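PDB 3GWB: peptidase M16 inactive domain family protein from Pseudomonas fluorescens, which is of uncertain function but belongs to the M16 metallopeptidase family, and is probably a proteolytically inactive relative of its peptide-hydrolysing members. Local coordinates for residues A[41-45]-A[190-194]; A[55-59]-A[183-188]; A[239-245]-A[415-421]; A[283-287]-A[298-302]; A[351-355]-A[392-396]. All blocks are in the same frame, centred on the assembly; numbering follows the deposited sequence.

Contact 1. Residues A[41-45]-A[190-194]; sequences IFAAG and KAYAA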
# COMPACT_ATOMS: atom_id res chain seq x y z
N ILE A 41 -18.52 -11.58 -1.13
CA ILE A 41 -18.63 -10.66 -2.24
C ILE A 41 -20.08 -10.21 -2.34
O ILE A 41 -20.96 -11.04 -2.58
CB ILE A 41 -18.22 -11.33 -3.59
CG1 ILE A 41 -16.78 -11.86 -3.52
CG2 ILE A 41 -18.30 -10.32 -4.70
CD1 ILE A 41 -16.58 -13.02 -2.57
N PHE A 42 -20.32 -8.92 -2.15
CA PHE A 42 -21.67 -8.36 -2.22
C PHE A 42 -21.82 -7.54 -3.48
O PHE A 42 -20.85 -6.93 -3.95
CB PHE A 42 -21.94 -7.40 -1.04
CG PHE A 42 -21.83 -8.03 0.32
CD1 PHE A 42 -22.95 -8.44 1.00
CD2 PHE A 42 -20.58 -8.18 0.93
CE1 PHE A 42 -22.86 -9.00 2.26
CE2 PHE A 42 -20.47 -8.74 2.20
CZ PHE A 42 -21.61 -9.15 2.87
N ALA A 43 -23.02 -7.52 -4.05
CA ALA A 43 -23.30 -6.68 -5.21
C ALA A 43 -23.59 -5.33 -4.57
O ALA A 43 -24.73 -4.84 -4.59
CB ALA A 43 -24.52 -7.20 -5.96
N ALA A 44 -22.56 -4.73 -3.98
CA ALA A 44 -22.66 -3.45 -3.28
C ALA A 44 -21.57 -2.45 -3.68
O ALA A 44 -21.01 -1.76 -2.82
CB ALA A 44 -22.62 -3.68 -1.77
N GLY A 45 -21.25 -2.40 -4.96
CA GLY A 45 -20.24 -1.46 -5.43
C GLY A 45 -20.86 -0.12 -5.75
O GLY A 45 -22.04 0.09 -5.54
N LYS A 190 -29.93 -2.96 2.50
CA LYS A 190 -30.28 -3.33 1.14
C LYS A 190 -29.18 -4.07 0.38
O LYS A 190 -29.43 -5.13 -0.21
CB LYS A 190 -30.65 -2.06 0.36
CG LYS A 190 -30.86 -2.28 -1.14
CD LYS A 190 -31.40 -1.02 -1.83
CE LYS A 190 -30.37 0.10 -1.89
NZ LYS A 190 -29.21 -0.30 -2.73
N ALA A 191 -27.98 -3.52 0.39
CA ALA A 191 -26.86 -4.09 -0.35
C ALA A 191 -26.08 -5.20 0.34
O ALA A 191 -25.44 -6.02 -0.31
CB ALA A 191 -25.90 -2.97 -0.77
N TYR A 192 -26.12 -5.23 1.67
CA TYR A 192 -25.40 -6.28 2.38
C TYR A 192 -26.33 -7.40 2.83
O TYR A 192 -25.96 -8.23 3.66
CB TYR A 192 -24.63 -5.68 3.56
CG TYR A 192 -23.37 -4.96 3.11
CD1 TYR A 192 -23.44 -3.75 2.42
CD2 TYR A 192 -22.11 -5.52 3.33
CE1 TYR A 192 -22.30 -3.11 1.96
CE2 TYR A 192 -20.95 -4.89 2.86
CZ TYR A 192 -21.06 -3.69 2.18
OH TYR A 192 -19.92 -3.07 1.70
N ALA A 193 -27.52 -7.44 2.25
CA ALA A 193 -28.49 -8.48 2.57
C ALA A 193 -27.91 -9.84 2.15
O ALA A 193 -27.19 -9.95 1.16
CB ALA A 193 -29.82 -8.21 1.84
N ALA A 194 -28.22 -10.87 2.92
CA ALA A 194 -27.72 -12.22 2.66
C ALA A 194 -28.00 -12.71 1.24
O ALA A 194 -27.17 -13.40 0.64
CB ALA A 194 -28.31 -13.18 3.68
O HOH W 1 -20.45 -1.22 -0.10
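Y192 CD2 sits over the centre of one face of the F42 ring, 3.5 Å above its plane, and the centroids of the F42 and Y192 rings are 4.4 Å apart. With the planes 37° apart, the pair is oblique, neither a stack nor edge-to-face. F42 CG lies anti to its carbonyl carbon (chi1 -60°), which swings the ring down onto Y192 and brings F42 CE1 within 3.5 Å of Y192 O. The contact joins the end of strand 35-42, in the six-stranded mixed sheet of this alpha/beta domain, to the chain leaving helix 181-191 on its way to strand 197-203, the antiparallel neighbour of strand 35-42. Past the strand, A43 centres an inverse gamma turn that delivers A44 to the helix end, where A44 CB meets A191 CB at 3.5 Å and Y192 CE1 at 3.8 Å. Replacing F42 by an alanine would probably open a gap over Y192 CD2 and leave the tyrosine ring less firmly held on that side. The Y192 hydroxyl is fixed by N60 and by a water in the plane of its ring; Y192 OH donates to this water over 2.6 Å, and the water donates to A44 O.

Contact 2. Residues A[55-59]-A[183-188]; sequences VALLT and QLKAFH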
# COMPACT_ATOMS: atom_id res chain seq x y z
N VAL A 55 -21.62 6.45 -1.56
CA VAL A 55 -22.21 5.84 -0.38
C VAL A 55 -21.79 4.37 -0.23
O VAL A 55 -21.58 3.88 0.88
CB VAL A 55 -23.76 5.96 -0.39
CG1 VAL A 55 -24.38 5.09 -1.47
CG2 VAL A 55 -24.32 5.60 0.98
N ALA A 56 -21.62 3.68 -1.35
CA ALA A 56 -21.21 2.28 -1.32
C ALA A 56 -19.82 2.13 -0.72
O ALA A 56 -19.58 1.29 0.14
CB ALA A 56 -21.24 1.68 -2.73
N LEU A 57 -18.90 2.97 -1.18
CA LEU A 57 -17.54 2.87 -0.68
C LEU A 57 -17.48 3.26 0.80
O LEU A 57 -16.76 2.65 1.59
CB LEU A 57 -16.63 3.75 -1.52
CG LEU A 57 -15.17 3.30 -1.58
CD1 LEU A 57 -14.66 3.40 -3.02
CD2 LEU A 57 -14.33 4.15 -0.63
N LEU A 58 -18.24 4.28 1.17
CA LEU A 58 -18.25 4.73 2.55
C LEU A 58 -18.82 3.67 3.48
O LEU A 58 -18.31 3.44 4.57
CB LEU A 58 -19.06 6.03 2.65
CG LEU A 58 -18.96 6.85 3.94
CD1 LEU A 58 -17.51 7.04 4.36
CD2 LEU A 58 -19.63 8.21 3.69
N THR A 59 -19.89 3.01 3.05
CA THR A 59 -20.50 1.97 3.87
C THR A 59 -19.50 0.84 4.08
O THR A 59 -19.31 0.36 5.19
CB THR A 59 -21.79 1.39 3.21
OG1 THR A 59 -22.73 2.44 2.99
CG2 THR A 59 -22.44 0.35 4.13
N GLN A 183 -28.55 7.06 5.73
CA GLN A 183 -28.31 6.56 4.38
C GLN A 183 -27.39 5.34 4.40
O GLN A 183 -27.59 4.39 3.63
CB GLN A 183 -27.68 7.64 3.52
CG GLN A 183 -28.63 8.78 3.17
CD GLN A 183 -27.93 9.87 2.38
OE1 GLN A 183 -27.16 10.65 2.93
NE2 GLN A 183 -28.18 9.92 1.08
N LEU A 184 -26.38 5.37 5.25
CA LEU A 184 -25.46 4.25 5.34
C LEU A 184 -26.21 3.03 5.86
O LEU A 184 -26.00 1.91 5.38
CB LEU A 184 -24.30 4.57 6.29
CG LEU A 184 -23.36 5.71 5.89
CD1 LEU A 184 -22.18 5.75 6.87
CD2 LEU A 184 -22.86 5.51 4.47
N LYS A 185 -27.08 3.26 6.84
CA LYS A 185 -27.86 2.20 7.44
C LYS A 185 -28.81 1.57 6.43
O LYS A 185 -28.94 0.35 6.36
CB LYS A 185 -28.66 2.73 8.64
CG LYS A 185 -27.82 2.97 9.88
CD LYS A 185 -28.68 3.48 11.03
CE LYS A 185 -27.85 3.69 12.29
NZ LYS A 185 -28.68 4.16 13.44
N ALA A 186 -29.45 2.42 5.64
CA ALA A 186 -30.38 1.96 4.62
C ALA A 186 -29.66 1.24 3.49
O ALA A 186 -30.15 0.22 2.98
CB ALA A 186 -31.18 3.13 4.07
N PHE A 187 -28.51 1.76 3.07
CA PHE A 187 -27.75 1.12 2.00
C PHE A 187 -27.28 -0.27 2.45
O PHE A 187 -27.36 -1.24 1.70
CB PHE A 187 -26.53 1.94 1.60
CG PHE A 187 -25.75 1.36 0.46
CD1 PHE A 187 -26.26 1.42 -0.84
CD2 PHE A 187 -24.56 0.66 0.68
CE1 PHE A 187 -25.58 0.83 -1.90
CE2 PHE A 187 -23.88 0.06 -0.38
CZ PHE A 187 -24.39 0.14 -1.67
N HIS A 188 -26.78 -0.35 3.68
CA HIS A 188 -26.31 -1.61 4.24
C HIS A 188 -27.41 -2.67 4.32
O HIS A 188 -27.18 -3.83 3.97
CB HIS A 188 -25.71 -1.37 5.63
CG HIS A 188 -25.11 -2.58 6.26
ND1 HIS A 188 -25.82 -3.42 7.10
CD2 HIS A 188 -23.88 -3.13 6.14
CE1 HIS A 188 -25.05 -4.43 7.46
NE2 HIS A 188 -23.87 -4.28 6.89
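V55 CG1 and A56 N lie over one face of the F187 ring, V55 CG1 4.2 Å above its plane and displaced toward the rim, while the far end of the ring rests against A56: F187 CE2 is 3.6 Å from A56 CA, and F187 CZ is 3.7 Å from A56 CB. T59 OG1 reaches F187 CD2 obliquely. The H188 ring has T59 CG2 near its plane, at the edge; elsewhere it stacks on Y192 and uses NE2 for V119 O. F187 and H188 both set CG anti to the backbone N (chi1 -177° and -176°), and F187 thereby projects toward helix 55-62. Segments 55-59 and 183-188, of helices 55-62 and 181-191, cross at -90°, their axes 9.7 Å apart. Helix 55-62 probably corresponds to the one bearing the inverted HXXEH zinc motif in active M16 peptidases; residues 55-59 hold no histidine or glutamate, consistent with an inactive domain. L184 CD2 fills the angle between V55 and T59, 3.8 Å from V55 CG2 and 3.4 Å from T59 OG1. That hydroxyl is satisfied within its own helix: T59 OG1 donates to V55 O over 2.8 Å from above the carbonyl plane, T59 N from the opposite face.

Contact 3. Residues A[239-245]-A[415-421]; sequences SIGHIEF and IVSAGPT
The backbones of I240 to E244 and I415 to G419 pair as parallel strands, their local axes 12° apart, and each strand uses alternate residues to reach the other. I415 N donates to S239 O at 2.8 Å, G241 N to I415 O, S417 N to G241 O, I243 N to S417 O, and G419 N to I243 O, the ladder closing with F245 N on G419 O at 3.0 Å. Weaker CA-H...O contacts fill the gaps, as from I240 CA to I415 O at 3.2 Å. The other edge of 414-419 bonds to strand 249-257, through V416 with M253 and A418 with S251. The C-terminal strand is therefore inserted between 239-244 and 249-257 in a five-stranded mixed sheet, and 239-244 is an outermost strand within the chain. Polar side chains continue the zipper on the face of H242 and S417. H242 ND1 and S417 OG share a hydrogen bond of 3.0 Å at 172°, in the plane of the imidazole, though either could be the donor. H242 NE2 gives its proton to E244 OE1 at 3.2 Å, bent to 138°. E244 OE1 also accepts from T421 OG1 at 2.8 Å, on the syn side, and E244 OE2 uses its syn lone pair for T421 N at 3.1 Å. Two bonds thus grip OE1 and a third holds OE2, which fixes the rotation of the carboxylate. F245 packs on P246 of the second subunit.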
# COMPACT_ATOMS: atom_id res chain seq x y z
N SER A 239 -13.92 9.73 -29.61
CA SER A 239 -13.64 11.13 -29.35
C SER A 239 -12.27 11.30 -28.71
O SER A 239 -11.71 10.35 -28.16
CB SER A 239 -14.72 11.74 -28.45
OG SER A 239 -14.71 11.16 -27.16
N ILE A 240 -11.74 12.52 -28.79
CA ILE A 240 -10.45 12.82 -28.21
C ILE A 240 -10.58 14.05 -27.32
O ILE A 240 -11.15 15.07 -27.72
CB ILE A 240 -9.38 13.10 -29.29
CG1 ILE A 240 -9.14 11.84 -30.11
CG2 ILE A 240 -8.08 13.56 -28.64
CD1 ILE A 240 -8.05 11.98 -31.16
N GLY A 241 -10.08 13.94 -26.10
CA GLY A 241 -10.15 15.04 -25.16
C GLY A 241 -8.80 15.33 -24.55
O GLY A 241 -7.96 14.43 -24.42
N HIS A 242 -8.58 16.58 -24.17
CA HIS A 242 -7.32 16.98 -23.57
C HIS A 242 -7.56 17.81 -22.33
O HIS A 242 -8.38 18.72 -22.33
CB HIS A 242 -6.48 17.79 -24.56
CG HIS A 242 -5.18 18.28 -24.00
ND1 HIS A 242 -4.12 17.43 -23.74
CD2 HIS A 242 -4.78 19.51 -23.61
CE1 HIS A 242 -3.12 18.13 -23.22
NE2 HIS A 242 -3.50 19.39 -23.13
N ILE A 243 -6.84 17.48 -21.26
CA ILE A 243 -6.95 18.22 -20.02
C ILE A 243 -5.64 18.96 -19.81
O ILE A 243 -4.60 18.34 -19.60
CB ILE A 243 -7.18 17.28 -18.82
CG1 ILE A 243 -8.42 16.42 -19.05
CG2 ILE A 243 -7.33 18.11 -17.55
CD1 ILE A 243 -8.68 15.41 -17.96
N GLU A 244 -5.70 20.28 -19.90
CA GLU A 244 -4.51 21.11 -19.73
C GLU A 244 -3.96 21.02 -18.31
O GLU A 244 -4.66 21.30 -17.35
CB GLU A 244 -4.84 22.57 -20.05
CG GLU A 244 -3.63 23.47 -20.21
CD GLU A 244 -2.70 23.00 -21.32
OE1 GLU A 244 -3.19 22.46 -22.33
OE2 GLU A 244 -1.47 23.19 -21.18
N PHE A 245 -2.70 20.60 -18.20
CA PHE A 245 -2.03 20.47 -16.92
C PHE A 245 -0.58 20.85 -17.18
O PHE A 245 0.18 20.08 -17.77
CB PHE A 245 -2.12 19.02 -16.43
CG PHE A 245 -1.97 18.86 -14.95
CD1 PHE A 245 -3.03 19.17 -14.10
CD2 PHE A 245 -0.78 18.42 -14.39
CE1 PHE A 245 -2.90 19.03 -12.72
CE2 PHE A 245 -0.64 18.28 -13.01
CZ PHE A 245 -1.70 18.58 -12.17
N ILE A 415 -10.09 8.70 -26.62
CA ILE A 415 -8.79 9.08 -26.12
C ILE A 415 -8.82 10.32 -25.24
O ILE A 415 -9.48 11.31 -25.54
CB ILE A 415 -7.83 9.30 -27.28
CG1 ILE A 415 -7.84 8.06 -28.18
CG2 ILE A 415 -6.43 9.59 -26.77
CD1 ILE A 415 -7.17 8.26 -29.50
N VAL A 416 -8.08 10.26 -24.14
CA VAL A 416 -8.00 11.37 -23.21
C VAL A 416 -6.57 11.53 -22.72
O VAL A 416 -5.98 10.60 -22.18
CB VAL A 416 -8.92 11.15 -21.99
CG1 VAL A 416 -8.79 12.32 -21.03
CG2 VAL A 416 -10.36 10.99 -22.45
N SER A 417 -6.02 12.72 -22.93
CA SER A 417 -4.67 13.02 -22.50
C SER A 417 -4.69 14.17 -21.51
O SER A 417 -5.57 15.04 -21.57
CB SER A 417 -3.80 13.40 -23.70
OG SER A 417 -4.35 14.51 -24.39
N ALA A 418 -3.73 14.17 -20.59
CA ALA A 418 -3.63 15.23 -19.60
C ALA A 418 -2.17 15.64 -19.55
O ALA A 418 -1.29 14.84 -19.25
CB ALA A 418 -4.08 14.73 -18.23
N GLY A 419 -1.92 16.91 -19.87
CA GLY A 419 -0.57 17.42 -19.87
C GLY A 419 -0.56 18.82 -20.44
O GLY A 419 -1.63 19.39 -20.70
N PRO A 420 0.62 19.42 -20.64
CA PRO A 420 0.73 20.77 -21.19
C PRO A 420 0.70 20.77 -22.71
O PRO A 420 1.03 19.75 -23.34
CB PRO A 420 2.08 21.23 -20.67
CG PRO A 420 2.88 19.97 -20.81
CD PRO A 420 1.94 18.91 -20.25
N THR A 421 0.33 21.90 -23.30
CA THR A 421 0.31 22.02 -24.76
C THR A 421 1.65 22.60 -25.15
O THR A 421 1.89 23.79 -24.96
CB THR A 421 -0.83 22.94 -25.23
OG1 THR A 421 -2.09 22.34 -24.90
CG2 THR A 421 -0.76 23.15 -26.74

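Contact 4. Residues A[283-287]-A[298-302]; sequences TRLMS and GVYSG
M286, present as selenomethionine, curls its chain back over the backbone of G298 and V299. Its SE lies 3.6 Å from V299 N and 3.9 Å from G298 CA. Bends at chi2 (-70°) and chi3 bring the selenium round to the strand although the bond from CA to CB does not itself aim there. The same atom is 5.4 Å from the centroid of the Y300 ring and 32° off its normal, an oblique Met-aromatic contact. V299 N is buried here with no hydrogen-bonding partner in the model, and SE is the atom lying against it. Beside it, L285 crosses V299 at about a right angle: L285 CB touches V299 CG1 at 4.1 Å, and L285 CD1 continues to S301 CB, also at 4.1 Å. V299 and S301 both direct CB at the helix, which explains why the leucine meets these two residues. The polar link is indirect. T283 is the N-cap of helix 284-292, its OG1 accepting from M286 N at 3.1 Å and an N-H...O angle of 156°. T283 OG1 also donates to a water 2.8 Å away, and this water donates to V299 O, so one hydroxyl both caps the helix and tethers its first turn to the strand. The helix start lies against strand 299-303, an outermost strand of the five-stranded sheet within the chain. From strand 311-319, its neighbour, I314 touches L285 and S301, and L316 touches V299; helix 323-340 packs V330 and V333 on L285, and helix 266-277 adds L276 beside L285 and S301.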
# COMPACT_ATOMS: atom_id res chain seq x y z
N THR A 283 6.08 -7.54 -24.35
CA THR A 283 4.81 -7.19 -24.99
C THR A 283 5.02 -6.30 -26.22
O THR A 283 6.05 -5.64 -26.34
CB THR A 283 3.87 -6.46 -24.02
OG1 THR A 283 4.42 -5.17 -23.71
CG2 THR A 283 3.71 -7.25 -22.73
N ARG A 284 4.04 -6.29 -27.11
CA ARG A 284 4.12 -5.49 -28.33
C ARG A 284 4.31 -4.01 -28.00
O ARG A 284 5.20 -3.35 -28.54
CB ARG A 284 2.84 -5.68 -29.16
CG ARG A 284 2.91 -5.24 -30.62
CD ARG A 284 3.89 -6.09 -31.45
NE ARG A 284 3.42 -7.45 -31.75
CZ ARG A 284 2.55 -7.76 -32.71
NH1 ARG A 284 2.02 -6.82 -33.47
NH2 ARG A 284 2.24 -9.03 -32.92
N LEU A 285 3.48 -3.50 -27.10
CA LEU A 285 3.55 -2.10 -26.70
C LEU A 285 4.86 -1.71 -26.00
O LEU A 285 5.45 -0.69 -26.32
CB LEU A 285 2.35 -1.74 -25.82
CG LEU A 285 1.00 -1.63 -26.53
CD1 LEU A 285 -0.10 -1.53 -25.50
CD2 LEU A 285 0.98 -0.40 -27.45
N MSE A 286 5.32 -2.52 -25.05
CA MSE A 286 6.57 -2.18 -24.36
C MSE A 286 7.76 -2.28 -25.30
O MSE A 286 8.72 -1.51 -25.20
CB MSE A 286 6.78 -3.09 -23.15
CG MSE A 286 6.02 -2.66 -21.92
SE MSE A 286 6.70 -1.15 -21.22
CE MSE A 286 7.76 -1.86 -19.99
N SER A 287 7.70 -3.23 -26.23
CA SER A 287 8.77 -3.43 -27.19
C SER A 287 8.92 -2.23 -28.14
O SER A 287 10.01 -1.70 -28.32
CB SER A 287 8.52 -4.70 -28.00
OG SER A 287 9.43 -4.80 -29.07
N GLY A 298 6.68 2.66 -19.00
CA GLY A 298 5.61 1.69 -18.85
C GLY A 298 4.36 1.97 -19.65
O GLY A 298 3.76 3.04 -19.53
N VAL A 299 3.97 1.02 -20.48
CA VAL A 299 2.76 1.14 -21.28
C VAL A 299 2.05 -0.18 -21.08
O VAL A 299 2.61 -1.24 -21.37
CB VAL A 299 3.05 1.33 -22.78
CG1 VAL A 299 1.76 1.58 -23.54
CG2 VAL A 299 3.98 2.49 -22.98
N TYR A 300 0.83 -0.11 -20.58
CA TYR A 300 0.04 -1.29 -20.31
C TYR A 300 -1.37 -1.19 -20.87
O TYR A 300 -1.92 -0.09 -21.00
CB TYR A 300 -0.03 -1.52 -18.80
CG TYR A 300 1.34 -1.52 -18.16
CD1 TYR A 300 2.19 -2.61 -18.32
CD2 TYR A 300 1.81 -0.40 -17.47
CE1 TYR A 300 3.48 -2.59 -17.80
CE2 TYR A 300 3.10 -0.37 -16.95
CZ TYR A 300 3.93 -1.47 -17.12
OH TYR A 300 5.22 -1.45 -16.63
N SER A 301 -1.94 -2.34 -21.20
CA SER A 301 -3.29 -2.41 -21.73
C SER A 301 -4.00 -3.51 -20.95
O SER A 301 -3.35 -4.38 -20.36
CB SER A 301 -3.26 -2.74 -23.22
OG SER A 301 -2.84 -4.08 -23.43
N GLY A 302 -5.32 -3.48 -20.94
CA GLY A 302 -6.05 -4.50 -20.22
C GLY A 302 -7.55 -4.33 -20.18
O GLY A 302 -8.08 -3.23 -20.33
O HOH W 2 2.87 -3.97 -21.77

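Contact 5. Residues A[351-355]-A[392-396]; sequences KRELA and SQELT
K351 NZ is gripped by backbone carbonyls from the last part of helix 384-394 and the residue beyond. It donates to L395 O at 2.9 Å and to S392 O at 3.2 Å, in each case in the carbonyl plane and on a lone pair. A third bond, to Q393 O, is modelled too, but that oxygen sits too near the lysine chain and its exact place is doubtful. The lysine bends at chi3 (94°) and chi4, which turns the ammonium group toward S392 O and L395 O. S392 O is doubly used, accepting also from L395 N within its own segment. A return bond fixes the other end of the lysine: Q393 NE2 donates to K351 O at 3.1 Å, almost straight at 175° and in the plane of its own amide. K351 O accepts from A355 N as well, the two donors coming from opposite faces of its plane. Q393 bends at chi2 to lie back across helix 344-356, putting NE2 3.6 Å from A355 CB. Apolar contact is slight, chiefly L354 CD2 against S392 CB at 3.6 Å; the S392 hydroxyl bonds to F388 O. With a methionine in place of K351, the carbonyls of S392 and L395 would probably lose their cationic partner and residues 392-395 be less firmly held to helix 344-356. Helix 266-277 lies beneath, L271 touching both L354 and L395. A lysine ammonium group covering carbonyls near the C-terminal end of a helix is a familiar match, since the helix dipole would favour positive charge there; here it joins helices 344-356 and 384-394.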
# COMPACT_ATOMS: atom_id res chain seq x y z
N LYS A 351 1.62 -18.22 -23.43
CA LYS A 351 1.07 -19.44 -22.84
C LYS A 351 2.03 -19.96 -21.77
O LYS A 351 1.60 -20.40 -20.71
CB LYS A 351 0.85 -20.51 -23.91
CG LYS A 351 -0.27 -20.17 -24.90
CD LYS A 351 -0.03 -20.83 -26.25
CE LYS A 351 -0.73 -22.15 -26.39
NZ LYS A 351 -2.15 -21.95 -26.76
N ARG A 352 3.33 -19.91 -22.05
CA ARG A 352 4.32 -20.38 -21.10
C ARG A 352 4.31 -19.52 -19.84
O ARG A 352 4.36 -20.04 -18.73
CB ARG A 352 5.72 -20.37 -21.72
CG ARG A 352 6.78 -20.96 -20.80
CD ARG A 352 8.10 -21.21 -21.51
NE ARG A 352 8.77 -19.97 -21.91
CZ ARG A 352 8.74 -19.46 -23.14
NH1 ARG A 352 8.07 -20.07 -24.11
NH2 ARG A 352 9.39 -18.32 -23.39
N GLU A 353 4.24 -18.20 -20.01
CA GLU A 353 4.20 -17.29 -18.87
C GLU A 353 2.94 -17.53 -18.07
O GLU A 353 2.97 -17.58 -16.84
CB GLU A 353 4.22 -15.83 -19.34
CG GLU A 353 5.52 -15.36 -19.96
CD GLU A 353 5.49 -13.88 -20.32
OE1 GLU A 353 4.74 -13.51 -21.25
OE2 GLU A 353 6.20 -13.09 -19.67
N LEU A 354 1.82 -17.68 -18.78
CA LEU A 354 0.53 -17.91 -18.14
C LEU A 354 0.55 -19.21 -17.35
O LEU A 354 0.16 -19.24 -16.18
CB LEU A 354 -0.57 -17.95 -19.21
CG LEU A 354 -2.02 -17.96 -18.72
CD1 LEU A 354 -2.30 -16.70 -17.90
CD2 LEU A 354 -2.96 -18.04 -19.92
N ALA A 355 1.00 -20.29 -17.98
CA ALA A 355 1.06 -21.59 -17.34
C ALA A 355 1.85 -21.49 -16.03
O ALA A 355 1.36 -21.91 -14.97
CB ALA A 355 1.72 -22.61 -18.26
N SER A 392 -6.92 -21.82 -22.50
CA SER A 392 -5.79 -20.91 -22.70
C SER A 392 -4.65 -21.59 -23.45
O SER A 392 -4.21 -21.11 -24.50
CB SER A 392 -5.28 -20.38 -21.36
OG SER A 392 -6.21 -19.48 -20.79
N GLN A 393 -4.17 -22.70 -22.90
CA GLN A 393 -3.07 -23.44 -23.51
C GLN A 393 -3.38 -23.96 -24.92
O GLN A 393 -2.47 -24.32 -25.66
CB GLN A 393 -2.66 -24.62 -22.62
CG GLN A 393 -2.11 -24.22 -21.25
CD GLN A 393 -0.90 -23.31 -21.35
OE1 GLN A 393 0.05 -23.61 -22.07
NE2 GLN A 393 -0.92 -22.21 -20.61
N GLU A 394 -4.65 -23.99 -25.29
CA GLU A 394 -5.03 -24.50 -26.61
C GLU A 394 -5.35 -23.46 -27.69
O GLU A 394 -5.55 -23.81 -28.85
CB GLU A 394 -6.22 -25.46 -26.46
CG GLU A 394 -5.80 -26.82 -25.92
CD GLU A 394 -6.98 -27.72 -25.59
OE1 GLU A 394 -7.95 -27.74 -26.37
OE2 GLU A 394 -6.92 -28.42 -24.55
N LEU A 395 -5.38 -22.19 -27.30
CA LEU A 395 -5.68 -21.13 -28.26
C LEU A 395 -4.66 -21.04 -29.40
O LEU A 395 -3.47 -21.29 -29.21
CB LEU A 395 -5.73 -19.78 -27.54
CG LEU A 395 -6.90 -19.60 -26.58
CD1 LEU A 395 -6.72 -18.33 -25.77
CD2 LEU A 395 -8.20 -19.56 -27.37
N THR A 396 -5.15 -20.70 -30.58
CA THR A 396 -4.30 -20.55 -31.76
C THR A 396 -4.20 -19.07 -32.11
O THR A 396 -5.01 -18.26 -31.67
CB THR A 396 -4.87 -21.31 -32.98
OG1 THR A 396 -6.18 -20.81 -33.27
CG2 THR A 396 -4.95 -22.80 -32.70

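How the contacts relate
Contacts 1 and 2 share helix 181-191 and touch directly, A44 O lying 3.4 Å from A56 CB, with centres about 10 Å apart. The chain loop that contact 2 closes lies within that of contact 1, and one side of contact 2 is the helix that probably corresponds to the zinc helix of active relatives. Contacts 3, 4 and 5 belong to the later half of the chain. Contacts 3 and 4 involve opposite outermost strands of one sheet, their centres about 20 Å apart. Contacts 4 and 5 come within about 7 Å at their nearest atoms, and helix 266-277 packs on both. Contact 1 lies about 35 Å, centre to centre, from contacts 4 and 5, across the chain's centre.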